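DUF1214 domain-containing protein (Burkholderia cenocepacia, PDB 6ANS) is of unknown function, carries two DUF1214 family regions, and binds a phosphate and a sodium ion in the crystal. Local coordinates at residues 106-119 with 186-200. Numbering follows the deposited sequence.
With PO4 (phosphate ion), chain E.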
ATOM      1  N   ASN A 106      -2.615  -7.706  15.071  1.00 21.25           N
ATOM      2  CA  ASN A 106      -1.555  -7.823  16.062  1.00 25.83           C
ATOM      3  C   ASN A 106      -0.442  -6.832  15.746  1.00 22.77           C
ATOM      4  O   ASN A 106       0.272  -7.012  14.752  1.00 25.22           O
ATOM      5  CB  ASN A 106      -0.998  -9.245  16.089  1.00 23.93           C
ATOM      6  CG  ASN A 106      -0.061  -9.478  17.268  1.00 25.24           C
ATOM      7  OD1 ASN A 106       0.439  -8.528  17.874  1.00 23.01           O
ATOM      8  ND2 ASN A 106       0.148 -10.752  17.619  1.00 23.26           N
ATOM      9  N   PRO A 107      -0.231  -5.807  16.574  1.00 25.71           N
ATOM     10  CA  PRO A 107       0.825  -4.827  16.259  1.00 24.49           C
ATOM     11  C   PRO A 107       2.214  -5.452  16.238  1.00 27.83           C
ATOM     12  O   PRO A 107       3.094  -4.943  15.541  1.00 28.39           O
ATOM     13  CB  PRO A 107       0.693  -3.782  17.379  1.00 24.50           C
ATOM     14  CG  PRO A 107      -0.688  -3.978  17.944  1.00 22.61           C
ATOM     15  CD  PRO A 107      -0.940  -5.470  17.823  1.00 22.50           C
ATOM     16  N   ASP A 108       2.421  -6.576  16.921  1.00 30.53           N
ATOM     17  CA  ASP A 108       3.718  -7.245  16.943  1.00 26.06           C
ATOM     18  C   ASP A 108       3.928  -8.180  15.769  1.00 26.45           C
ATOM     19  O   ASP A 108       4.937  -8.894  15.741  1.00 27.82           O
ATOM     20  CB  ASP A 108       3.881  -8.028  18.243  1.00 23.93           C
ATOM     21  CG  ASP A 108       3.893  -7.125  19.437  1.00 24.53           C
ATOM     22  OD1 ASP A 108       4.531  -6.047  19.339  1.00 30.32           O
ATOM     23  OD2 ASP A 108       3.228  -7.451  20.436  1.00 32.74           O
ATOM     24  N   ASN A 109       3.018  -8.179  14.804  1.00 27.52           N
ATOM     25  CA  ASN A 109       3.092  -9.067  13.659  1.00 27.45           C
ATOM     26  C   ASN A 109       3.520  -8.311  12.410  1.00 22.85           C
ATOM     27  O   ASN A 109       3.095  -7.177  12.174  1.00 26.77           O
ATOM     28  CB  ASN A 109       1.732  -9.719  13.375  1.00 27.92           C
ATOM     29  CG  ASN A 109       1.451 -10.928  14.240  1.00 27.35           C
ATOM     30  OD1 ASN A 109       2.182 -11.211  15.191  1.00 26.31           O
ATOM     31  ND2 ASN A 109       0.347 -11.643  13.931  1.00 23.96           N
ATOM     32  N   LEU A 110       4.322  -8.983  11.595  1.00 26.15           N
ATOM     33  CA  LEU A 110       4.376  -8.762  10.158  1.00 22.11           C
ATOM     34  C   LEU A 110       3.428  -9.778   9.525  1.00 28.52           C
ATOM     35  O   LEU A 110       3.648 -10.990   9.631  1.00 25.82           O
ATOM     36  CB  LEU A 110       5.789  -8.946   9.615  1.00 28.90           C
ATOM     37  CG  LEU A 110       5.967  -8.810   8.095  1.00 30.76           C
ATOM     38  CD1 LEU A 110       5.436  -7.501   7.597  1.00 39.32           C
ATOM     39  CD2 LEU A 110       7.432  -9.009   7.666  1.00 36.81           C
ATOM     40  N   TYR A 111       2.349  -9.291   8.927  1.00 20.39           N
ATOM     41  CA  TYR A 111       1.419 -10.152   8.214  1.00 28.08           C
ATOM     42  C   TYR A 111       1.785 -10.164   6.745  1.00 27.40           C
ATOM     43  O   TYR A 111       2.082  -9.116   6.157  1.00 20.88           O
ATOM     44  CB  TYR A 111      -0.029  -9.675   8.331  1.00 22.07           C
ATOM     45  CG  TYR A 111      -0.673  -9.776   9.684  1.00 23.31           C
ATOM     46  CD1 TYR A 111      -1.218 -10.981  10.130  1.00 22.70           C
ATOM     47  CD2 TYR A 111      -0.809  -8.650  10.494  1.00 20.09           C
ATOM     48  CE1 TYR A 111      -1.844 -11.073  11.365  1.00 20.88           C
ATOM     49  CE2 TYR A 111      -1.439  -8.727  11.731  1.00 26.31           C
ATOM     50  CZ  TYR A 111      -1.957  -9.949  12.156  1.00 23.69           C
ATOM     51  OH  TYR A 111      -2.582 -10.036  13.365  1.00 21.12           O
ATOM     52  N   GLN A 112       1.699 -11.340   6.140  1.00 24.27           N
ATOM     53  CA  GLN A 112       1.887 -11.456   4.706  1.00 23.01           C
ATOM     54  C   GLN A 112       0.824 -12.390   4.161  1.00 27.95           C
ATOM     55  O   GLN A 112       0.556 -13.439   4.745  1.00 24.17           O
ATOM     56  CB  GLN A 112       3.276 -11.976   4.363  1.00 20.87           C
ATOM     57  CG  GLN A 112       4.381 -11.026   4.802  1.00 25.61           C
ATOM     58  CD  GLN A 112       5.725 -11.507   4.329  1.00 31.29           C
ATOM     59  OE1 GLN A 112       6.344 -12.365   4.950  1.00 29.14           O
ATOM     60  NE2 GLN A 112       6.146 -11.009   3.171  1.00 30.52           N
ATOM     61  N   TYR A 113       0.246 -12.014   3.028  1.00 22.16           N
ATOM     62  CA  TYR A 113      -0.871 -12.727   2.441  1.00 20.67           C
ATOM     63  C   TYR A 113      -0.589 -12.884   0.959  1.00 26.18           C
ATOM     64  O   TYR A 113      -0.150 -11.935   0.300  1.00 20.56           O
ATOM     65  CB  TYR A 113      -2.176 -11.937   2.681  1.00 26.08           C
ATOM     66  CG  TYR A 113      -3.479 -12.497   2.142  1.00 24.32           C
ATOM     67  CD1 TYR A 113      -4.502 -12.856   3.009  1.00 23.41           C
ATOM     68  CD2 TYR A 113      -3.714 -12.616   0.778  1.00 22.92           C
ATOM     69  CE1 TYR A 113      -5.714 -13.336   2.538  1.00 30.99           C
ATOM     70  CE2 TYR A 113      -4.934 -13.100   0.296  1.00 23.40           C
ATOM     71  CZ  TYR A 113      -5.933 -13.450   1.184  1.00 27.98           C
ATOM     72  OH  TYR A 113      -7.149 -13.934   0.723  1.00 29.50           O
ATOM     73  N   ALA A 114      -0.849 -14.076   0.438  1.00 21.51           N
ATOM     74  CA  ALA A 114      -0.817 -14.302  -0.998  1.00 29.23           C
ATOM     75  C   ALA A 114      -2.055 -15.082  -1.410  1.00 31.39           C
ATOM     76  O   ALA A 114      -2.440 -16.054  -0.746  1.00 33.55           O
ATOM     77  CB  ALA A 114       0.441 -15.058  -1.429  1.00 22.42           C
ATOM     78  N   ARG A 115      -2.664 -14.658  -2.514  1.00 29.15           N
ATOM     79  CA  ARG A 115      -3.718 -15.446  -3.131  1.00 25.63           C
ATOM     80  C   ARG A 115      -3.098 -16.640  -3.822  1.00 27.92           C
ATOM     81  O   ARG A 115      -2.098 -16.513  -4.526  1.00 27.50           O
ATOM     82  CB  ARG A 115      -4.512 -14.625  -4.147  1.00 28.74           C
ATOM     83  CG  ARG A 115      -5.324 -13.490  -3.559  1.00 37.72           C
ATOM     84  CD  ARG A 115      -6.416 -14.015  -2.639  1.00 36.02           C
ATOM     85  NE  ARG A 115      -7.548 -14.610  -3.337  1.00 29.99           N
ATOM     86  CZ  ARG A 115      -8.753 -14.727  -2.788  1.00 35.33           C
ATOM     87  NH1 ARG A 115      -8.955 -14.285  -1.550  1.00 35.16           N
ATOM     88  NH2 ARG A 115      -9.754 -15.284  -3.460  1.00 28.57           N
ATOM     89  N   VAL A 116      -3.680 -17.813  -3.603  1.00 24.98           N
ATOM     90  CA  VAL A 116      -3.222 -19.019  -4.256  1.00 26.23           C
ATOM     91  C   VAL A 116      -4.455 -19.739  -4.796  1.00 33.16           C
ATOM     92  O   VAL A 116      -5.591 -19.409  -4.461  1.00 32.61           O
ATOM     93  CB  VAL A 116      -2.403 -19.910  -3.295  1.00 30.37           C
ATOM     94  CG1 VAL A 116      -1.111 -19.198  -2.851  1.00 26.61           C
ATOM     95  CG2 VAL A 116      -3.230 -20.258  -2.074  1.00 24.32           C
ATOM     96  N   ASP A 117      -4.209 -20.724  -5.652  1.00 36.98           N
ATOM     97  CA  ASP A 117      -5.228 -21.620  -6.186  1.00 28.64           C
ATOM     98  C   ASP A 117      -4.958 -23.006  -5.611  1.00 28.55           C
ATOM     99  O   ASP A 117      -3.923 -23.614  -5.908  1.00 28.72           O
ATOM    100  CB  ASP A 117      -5.161 -21.642  -7.714  1.00 35.72           C
ATOM    101  CG  ASP A 117      -6.263 -22.463  -8.360  1.00 37.41           C
ATOM    102  OD1 ASP A 117      -6.817 -23.381  -7.720  1.00 36.52           O
ATOM    103  OD2 ASP A 117      -6.545 -22.202  -9.550  1.00 41.57           O
ATOM    104  N   GLY A 118      -5.900 -23.521  -4.824  1.00 30.45           N
ATOM    105  CA  GLY A 118      -5.695 -24.816  -4.187  1.00 37.11           C
ATOM    106  C   GLY A 118      -5.518 -25.981  -5.147  1.00 40.21           C
ATOM    107  O   GLY A 118      -5.119 -27.071  -4.715  1.00 35.92           O
ATOM    108  N   ARG A 119      -5.800 -25.787  -6.426  1.00 36.71           N
ATOM    109  CA  ARG A 119      -5.592 -26.845  -7.400  1.00 36.00           C
ATOM    110  C   ARG A 119      -4.183 -26.850  -7.977  1.00 37.14           C
ATOM    111  O   ARG A 119      -3.849 -27.747  -8.753  1.00 33.92           O
ATOM    112  CB  ARG A 119      -6.615 -26.710  -8.528  1.00 38.68           C
ATOM    113  CG  ARG A 119      -8.068 -26.783  -8.048  1.00 46.55           C
ATOM    114  CD  ARG A 119      -9.017 -26.310  -9.130  1.00 42.04           C
ATOM    115  NE  ARG A 119      -8.749 -24.928  -9.515  1.00 47.67           N
ATOM    116  CZ  ARG A 119      -9.408 -24.287 -10.477  1.00 54.88           C
ATOM    117  NH1 ARG A 119     -10.365 -24.913 -11.154  1.00 61.53           N
ATOM    118  NH2 ARG A 119      -9.106 -23.029 -10.775  1.00 42.71           N
ATOM    119  N   PRO A 186      -8.735 -28.087  -2.795  1.00 33.63           N
ATOM    120  CA  PRO A 186      -9.073 -27.391  -4.051  1.00 32.64           C
ATOM    121  C   PRO A 186      -9.623 -25.981  -3.852  1.00 38.47           C
ATOM    122  O   PRO A 186      -9.317 -25.088  -4.652  1.00 35.84           O
ATOM    123  CB  PRO A 186     -10.121 -28.323  -4.686  1.00 34.11           C
ATOM    124  CG  PRO A 186      -9.732 -29.699  -4.184  1.00 34.56           C
ATOM    125  CD  PRO A 186      -9.180 -29.498  -2.794  1.00 33.04           C
ATOM    126  N   ASP A 187     -10.427 -25.760  -2.811  1.00 31.22           N
ATOM    127  CA  ASP A 187     -11.015 -24.458  -2.530  1.00 30.76           C
ATOM    128  C   ASP A 187     -10.073 -23.509  -1.803  1.00 32.20           C
ATOM    129  O   ASP A 187     -10.447 -22.352  -1.591  1.00 31.86           O
ATOM    130  CB  ASP A 187     -12.288 -24.618  -1.692  1.00 38.55           C
ATOM    131  CG  ASP A 187     -13.488 -25.021  -2.519  1.00 53.38           C
ATOM    132  OD1 ASP A 187     -13.380 -25.078  -3.764  1.00 57.64           O
ATOM    133  OD2 ASP A 187     -14.549 -25.290  -1.916  1.00 64.12           O
ATOM    134  N   THR A 188      -8.900 -23.972  -1.371  1.00 28.13           N
ATOM    135  CA  THR A 188      -7.954 -23.077  -0.720  1.00 26.70           C
ATOM    136  C   THR A 188      -7.642 -21.926  -1.660  1.00 26.51           C
ATOM    137  O   THR A 188      -7.423 -22.134  -2.855  1.00 28.31           O
ATOM    138  CB  THR A 188      -6.667 -23.817  -0.357  1.00 30.30           C
ATOM    139  OG1 THR A 188      -6.950 -24.828   0.617  1.00 33.34           O
ATOM    140  CG2 THR A 188      -5.619 -22.832   0.186  1.00 24.91           C
ATOM    141  N   ASN A 189      -7.641 -20.708  -1.123  1.00 25.75           N
ATOM    142  CA  ASN A 189      -7.365 -19.541  -1.956  1.00 25.74           C
ATOM    143  C   ASN A 189      -6.414 -18.527  -1.339  1.00 27.04           C
ATOM    144  O   ASN A 189      -6.157 -17.495  -1.971  1.00 26.96           O
ATOM    145  CB  ASN A 189      -8.687 -18.835  -2.344  1.00 26.67           C
ATOM    146  CG  ASN A 189      -9.454 -18.303  -1.137  1.00 32.80           C
ATOM    147  OD1 ASN A 189      -8.901 -18.092  -0.047  1.00 27.65           O
ATOM    148  ND2 ASN A 189     -10.751 -18.116  -1.320  1.00 32.56           N
ATOM    149  N   ALA A 190      -5.888 -18.768  -0.138  1.00 26.16           N
ATOM    150  CA  ALA A 190      -4.980 -17.808   0.481  1.00 28.09           C
ATOM    151  C   ALA A 190      -3.932 -18.509   1.343  1.00 30.25           C
ATOM    152  O   ALA A 190      -4.181 -19.562   1.936  1.00 30.33           O
ATOM    153  CB  ALA A 190      -5.728 -16.794   1.346  1.00 22.67           C
ATOM    154  N   LEU A 191      -2.764 -17.887   1.416  1.00 24.09           N
ATOM    155  CA  LEU A 191      -1.736 -18.228   2.378  1.00 21.44           C
ATOM    156  C   LEU A 191      -1.540 -17.024   3.284  1.00 30.70           C
ATOM    157  O   LEU A 191      -1.279 -15.914   2.802  1.00 28.39           O
ATOM    158  CB  LEU A 191      -0.427 -18.597   1.683  1.00 21.68           C
ATOM    159  CG  LEU A 191       0.784 -18.601   2.625  1.00 26.87           C
ATOM    160  CD1 LEU A 191       0.728 -19.790   3.592  1.00 23.28           C
ATOM    161  CD2 LEU A 191       2.076 -18.585   1.825  1.00 22.43           C
ATOM    162  N   LEU A 192      -1.659 -17.238   4.590  1.00 25.39           N
ATOM    163  CA  LEU A 192      -1.523 -16.157   5.557  1.00 27.48           C
ATOM    164  C   LEU A 192      -0.328 -16.448   6.449  1.00 20.41           C
ATOM    165  O   LEU A 192      -0.330 -17.435   7.191  1.00 24.79           O
ATOM    166  CB  LEU A 192      -2.799 -15.994   6.387  1.00 20.56           C
ATOM    167  CG  LEU A 192      -2.740 -14.855   7.402  1.00 25.92           C
ATOM    168  CD1 LEU A 192      -2.320 -13.527   6.739  1.00 23.30           C
ATOM    169  CD2 LEU A 192      -4.090 -14.738   8.087  1.00 20.81           C
ATOM    170  N   VAL A 193       0.687 -15.596   6.366  1.00 21.73           N
ATOM    171  CA  VAL A 193       1.925 -15.766   7.112  1.00 20.57           C
ATOM    172  C   VAL A 193       1.904 -14.801   8.284  1.00 31.31           C
ATOM    173  O   VAL A 193       1.601 -13.611   8.108  1.00 26.57           O
ATOM    174  CB  VAL A 193       3.155 -15.508   6.228  1.00 20.85           C
ATOM    175  CG1 VAL A 193       4.459 -15.772   7.029  1.00 21.33           C
ATOM    176  CG2 VAL A 193       3.097 -16.302   4.938  1.00 21.00           C
ATOM    177  N   ARG A 194       2.239 -15.300   9.474  1.00 20.89           N
ATOM    178  CA  ARG A 194       2.450 -14.452  10.643  1.00 25.59           C
ATOM    179  C   ARG A 194       3.916 -14.495  11.048  1.00 25.02           C
ATOM    180  O   ARG A 194       4.471 -15.571  11.299  1.00 28.56           O
ATOM    181  CB  ARG A 194       1.575 -14.879  11.818  1.00 21.42           C
ATOM    182  CG  ARG A 194       0.101 -14.580  11.614  1.00 25.14           C
ATOM    183  CD  ARG A 194      -0.697 -15.172  12.737  1.00 23.53           C
ATOM    184  NE  ARG A 194      -2.093 -14.766  12.732  1.00 25.84           N
ATOM    185  CZ  ARG A 194      -3.033 -15.333  11.975  1.00 29.55           C
ATOM    186  NH1 ARG A 194      -2.718 -16.314  11.123  1.00 21.34           N
ATOM    187  NH2 ARG A 194      -4.292 -14.917  12.073  1.00 23.37           N
ATOM    188  N   GLN A 195       4.540 -13.328  11.109  1.00 22.75           N
ATOM    189  CA  GLN A 195       5.824 -13.173  11.779  1.00 22.84           C
ATOM    190  C   GLN A 195       5.581 -12.348  13.036  1.00 27.71           C
ATOM    191  O   GLN A 195       5.208 -11.171  12.949  1.00 25.69           O
ATOM    192  CB  GLN A 195       6.855 -12.515  10.865  1.00 23.13           C
ATOM    193  CG  GLN A 195       6.872 -13.074   9.438  1.00 25.28           C
ATOM    194  CD  GLN A 195       8.194 -12.762   8.750  1.00 28.04           C
ATOM    195  OE1 GLN A 195       9.202 -12.568   9.427  1.00 31.52           O
ATOM    196  NE2 GLN A 195       8.205 -12.744   7.412  1.00 31.84           N
ATOM    197  N   THR A 196       5.796 -12.952  14.198  1.00 23.97           N
ATOM    198  CA  THR A 196       5.470 -12.310  15.463  1.00 24.58           C
ATOM    199  C   THR A 196       6.760 -11.914  16.164  1.00 26.74           C
ATOM    200  O   THR A 196       7.582 -12.776  16.500  1.00 27.32           O
ATOM    201  CB  THR A 196       4.640 -13.236  16.351  1.00 26.60           C
ATOM    202  OG1 THR A 196       3.459 -13.628  15.650  1.00 24.55           O
ATOM    203  CG2 THR A 196       4.246 -12.512  17.638  1.00 31.71           C
ATOM    204  N   PHE A 197       6.924 -10.621  16.411  1.00 26.51           N
ATOM    205  CA  PHE A 197       8.174 -10.086  16.937  1.00 25.72           C
ATOM    206  C   PHE A 197       8.086  -9.907  18.446  1.00 26.79           C
ATOM    207  O   PHE A 197       7.144  -9.281  18.951  1.00 27.40           O
ATOM    208  CB  PHE A 197       8.518  -8.749  16.274  1.00 26.39           C
ATOM    209  CG  PHE A 197       8.831  -8.883  14.823  1.00 29.33           C
ATOM    210  CD1 PHE A 197      10.111  -9.203  14.410  1.00 25.78           C
ATOM    211  CD2 PHE A 197       7.825  -8.746  13.871  1.00 29.55           C
ATOM    212  CE1 PHE A 197      10.398  -9.361  13.071  1.00 32.97           C
ATOM    213  CE2 PHE A 197       8.097  -8.900  12.526  1.00 28.70           C
ATOM    214  CZ  PHE A 197       9.393  -9.213  12.124  1.00 35.57           C
ATOM    215  N   LEU A 198       9.059 -10.464  19.166  1.00 27.17           N
ATOM    216  CA  LEU A 198       9.239 -10.008  20.535  1.00 28.55           C
ATOM    217  C   LEU A 198       9.664  -8.543  20.535  1.00 29.95           C
ATOM    218  O   LEU A 198       9.183  -7.750  21.350  1.00 32.67           O
ATOM    219  CB  LEU A 198      10.285 -10.868  21.264  1.00 32.15           C
ATOM    220  CG  LEU A 198       9.963 -12.314  21.653  1.00 35.72           C
ATOM    221  CD1 LEU A 198      11.207 -13.004  22.212  1.00 28.74           C
ATOM    222  CD2 LEU A 198       8.802 -12.390  22.635  1.00 38.00           C
ATOM    223  N   ASP A 199      10.539  -8.169  19.598  1.00 29.97           N
ATOM    224  CA  ASP A 199      11.152  -6.836  19.550  1.00 34.44           C
ATOM    225  C   ASP A 199      11.643  -6.631  18.123  1.00 33.24           C
ATOM    226  O   ASP A 199      12.631  -7.252  17.714  1.00 30.86           O
ATOM    227  CB  ASP A 199      12.294  -6.705  20.566  1.00 33.21           C
ATOM    228  CG  ASP A 199      12.950  -5.320  20.553  1.00 44.24           C
ATOM    229  OD1 ASP A 199      12.432  -4.398  19.892  1.00 42.04           O
ATOM    230  OD2 ASP A 199      13.989  -5.145  21.222  1.00 47.85           O
ATOM    231  N   ARG A 200      10.931  -5.798  17.366  1.00 31.05           N
ATOM    232  CA  ARG A 200      11.261  -5.580  15.963  1.00 42.46           C
ATOM    233  C   ARG A 200      12.631  -4.938  15.784  1.00 43.09           C
ATOM    234  O   ARG A 200      13.251  -5.099  14.725  1.00 41.92           O
ATOM    235  CB  ARG A 200      10.179  -4.698  15.328  1.00 50.22           C
ATOM    236  CG  ARG A 200       9.834  -4.995  13.877  1.00 57.72           C
ATOM    237  CD  ARG A 200       8.602  -4.186  13.463  1.00 60.49           C
ATOM    238  NE  ARG A 200       7.376  -4.657  14.110  1.00 62.67           N
ATOM    239  CZ  ARG A 200       6.316  -5.113  13.452  1.00 61.33           C
ATOM    240  NH1 ARG A 200       6.328  -5.144  12.129  1.00 62.22           N
ATOM    241  NH2 ARG A 200       5.241  -5.527  14.109  1.00 60.96           N
TER
HETATM  242  P   PO4 E 401      -3.969 -12.718  15.094  1.00 22.15           P
HETATM  243  O1  PO4 E 401      -3.262 -13.183  16.344  1.00 27.04           O
HETATM  244  O2  PO4 E 401      -4.647 -11.426  15.427  1.00 21.12           O
HETATM  245  O3  PO4 E 401      -3.005 -12.536  13.949  1.00 24.84           O
HETATM  246  O4  PO4 E 401      -4.968 -13.787  14.731  1.00 24.24           O
HETATM  247  O   HOH W   1      -9.173 -23.251  -6.453  1.00 48.85           O
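Tyr111 and Arg194 are a non-hydrogen-bonded pair in two antiparallel strands and converge on one phosphate oxygen. With ring and guanidinium planes 72° apart, Tyr111 OH donates to PO4 O3 at 2.6 Å and Arg194 NE to the same oxygen at 2.7 Å, while Arg194 NH2 reaches PO4 O4. The arginine chain is extended from CG to NE, which carries its edge to the anion; Tyr278 OH and Arg366 NE also bond to it. The ion probably came from the crystallisation liquor, but these arginines and tyrosines are consistent with an anion-binding pocket. Beside it, Asn109 lays CB over a face of the Tyr111 ring and accepts from Thr196 OG1 through OD1 (2.8 Å), the hydroxyl standing above the amide plane. Farther along the Tyr111 face, Asn189 stacks its amide on the Arg115 guanidinium, planes 26° apart, while Asn189 ND2 bonds to Gly141 O. On the other face, Gln195 NE2 donates to Gln112 OE1 at 3.1 Å, and Gln195 OE1 accepts from Ala206 N. Strand 109-115 is outermost in this chain's four-stranded antiparallel sheet, with Phe93 bonding to the Tyr113 backbone; strand 188-196 pairs next with 133-140, and strand 207-212 covers Gln112, Ala114 and Val193.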